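Local coordinates for GGDEF family protein (Caulobacter vibrioides, PDB 3U2A) that belongs to the GGDEF protein family and contains a PdeA-like PAS domain, an alpha/beta fold built around an antiparallel sheet, at residues L45-L50 and R60-P65. Numbering follows the deposited sequence.
Sequences LGLGPL and RALALP
L62, in the last turn of helix 56-62, reaches across to the loop 45-50 and takes part in every close contact between the two segments, a compact example of one side chain tying a helix end to a neighbouring loop. Its CG stands anti to the backbone N (chi1 -164°), which carries the branched end out from the helix and against L50 and the G46 carbonyl. There CD2 does the close work: it lies 3.6 Å from L50 CG, with both methyls of that leucine slightly farther off, the two side chains meeting at a slant. The same methyl is in van der Waals contact with the backbone carbonyl of G46, L62 CD2 being 3.6 Å from G46 O. Packing thins on the other sides. The side chain of L47 comes no nearer than its CD2, 4.4 Å from L62 CD2, and the exposed ring of P49 closes the outer edge loosely, its CG 4.3 Å from L62 CD1. A backbone hydrogen bond from L50 N to L47 O (2.9 Å) closes the loop locally. L47 and L50 also lie on L38 of strand 35-40, so the leucines link the helix end to the sheet of this PAS fold. No hydrogen bond joins the two segments; their cohesion therefore rests on apolar burial and van der Waals contact, chiefly among leucine side chains, with little directional constraint.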
loop_
_atom_site.group_PDB
_atom_site.type_symbol
_atom_site.label_atom_id
_atom_site.label_comp_id
_atom_site.label_asym_id
_atom_site.label_seq_id
_atom_site.Cartn_x
_atom_site.Cartn_y
_atom_site.Cartn_z
ATOM N N LEU A 45 -5.230 -7.382 -9.424
ATOM C CA LEU A 45 -6.001 -7.863 -8.287
ATOM C C LEU A 45 -7.405 -8.362 -8.647
ATOM O O LEU A 45 -8.151 -8.808 -7.768
ATOM C CB LEU A 45 -6.094 -6.773 -7.218
ATOM C CG LEU A 45 -4.790 -6.432 -6.506
ATOM C CD1 LEU A 45 -5.008 -5.262 -5.590
ATOM C CD2 LEU A 45 -4.286 -7.616 -5.736
ATOM N N GLY A 46 -7.766 -8.274 -9.925
ATOM C CA GLY A 46 -9.105 -8.661 -10.366
ATOM C C GLY A 46 -10.078 -7.491 -10.363
ATOM O O GLY A 46 -11.253 -7.636 -10.729
ATOM N N LEU A 47 -9.571 -6.317 -9.990
ATOM C CA LEU A 47 -10.406 -5.126 -9.825
ATOM C C LEU A 47 -10.432 -4.227 -11.060
ATOM O O LEU A 47 -10.995 -3.131 -11.037
ATOM C CB LEU A 47 -9.967 -4.340 -8.579
ATOM C CG LEU A 47 -9.983 -5.136 -7.269
ATOM C CD1 LEU A 47 -9.305 -4.353 -6.145
ATOM C CD2 LEU A 47 -11.415 -5.571 -6.868
ATOM N N GLY A 48 -9.831 -4.707 -12.144
ATOM C CA GLY A 48 -9.769 -3.967 -13.398
ATOM C C GLY A 48 -11.074 -3.364 -13.891
ATOM O O GLY A 48 -11.083 -2.201 -14.300
ATOM N N PRO A 49 -12.180 -4.141 -13.867
ATOM C CA PRO A 49 -13.492 -3.625 -14.291
ATOM C C PRO A 49 -14.011 -2.418 -13.497
ATOM O O PRO A 49 -14.859 -1.679 -13.997
ATOM C CB PRO A 49 -14.412 -4.826 -14.080
ATOM C CG PRO A 49 -13.529 -5.993 -14.327
ATOM C CD PRO A 49 -12.229 -5.605 -13.664
ATOM N N LEU A 50 -13.507 -2.231 -12.282
ATOM C CA LEU A 50 -13.941 -1.133 -11.415
ATOM C C LEU A 50 -13.115 0.131 -11.580
ATOM O O LEU A 50 -13.578 1.220 -11.250
ATOM C CB LEU A 50 -13.869 -1.556 -9.944
ATOM C CG LEU A 50 -14.616 -2.825 -9.513
ATOM C CD1 LEU A 50 -14.451 -3.038 -8.015
ATOM C CD2 LEU A 50 -16.074 -2.762 -9.905
ATOM N N ARG A 60 -20.369 -4.129 -5.737
ATOM C CA ARG A 60 -21.088 -5.307 -5.201
ATOM C C ARG A 60 -21.223 -6.415 -6.240
ATOM O O ARG A 60 -21.086 -7.603 -5.914
ATOM C CB ARG A 60 -22.467 -4.919 -4.710
ATOM C CG ARG A 60 -22.467 -3.973 -3.546
ATOM C CD ARG A 60 -23.888 -3.632 -3.163
ATOM N NE ARG A 60 -23.912 -2.584 -2.149
ATOM C CZ ARG A 60 -24.363 -1.350 -2.353
ATOM N NH1 ARG A 60 -24.862 -0.995 -3.531
ATOM N NH2 ARG A 60 -24.332 -0.472 -1.362
ATOM N N ALA A 61 -21.473 -6.022 -7.490
ATOM C CA ALA A 61 -21.690 -6.960 -8.589
ATOM C C ALA A 61 -20.435 -7.766 -8.930
ATOM O O ALA A 61 -20.530 -8.889 -9.412
ATOM C CB ALA A 61 -22.211 -6.223 -9.826
ATOM N N LEU A 62 -19.266 -7.198 -8.664
ATOM C CA LEU A 62 -18.010 -7.863 -8.962
ATOM C C LEU A 62 -17.598 -8.868 -7.884
ATOM O O LEU A 62 -16.882 -9.820 -8.176
ATOM C CB LEU A 62 -16.891 -6.836 -9.204
ATOM C CG LEU A 62 -15.629 -7.382 -9.902
ATOM C CD1 LEU A 62 -15.919 -7.840 -11.329
ATOM C CD2 LEU A 62 -14.510 -6.364 -9.885
ATOM N N ALA A 63 -18.031 -8.651 -6.644
ATOM C CA ALA A 63 -17.801 -9.610 -5.567
ATOM C C ALA A 63 -18.418 -10.967 -5.929
ATOM O O ALA A 63 -19.459 -11.015 -6.591
ATOM C CB ALA A 63 -18.389 -9.099 -4.265
ATOM N N LEU A 64 -17.773 -12.061 -5.525
ATOM C CA LEU A 64 -18.449 -13.359 -5.558
ATOM C C LEU A 64 -19.741 -13.216 -4.742
ATOM O O LEU A 64 -19.732 -12.582 -3.687
ATOM C CB LEU A 64 -17.559 -14.475 -5.002
ATOM C CG LEU A 64 -16.972 -15.491 -5.981
ATOM C CD1 LEU A 64 -16.426 -14.848 -7.261
ATOM C CD2 LEU A 64 -15.915 -16.352 -5.294
ATOM N N PRO A 65 -20.868 -13.748 -5.259
ATOM C CA PRO A 65 -22.141 -13.528 -4.576
ATOM C C PRO A 65 -22.105 -13.912 -3.093
ATOM O O PRO A 65 -22.619 -13.161 -2.267
ATOM C CB PRO A 65 -23.108 -14.403 -5.360
ATOM C CG PRO A 65 -22.547 -14.402 -6.757
ATOM C CD PRO A 65 -21.055 -14.443 -6.551
#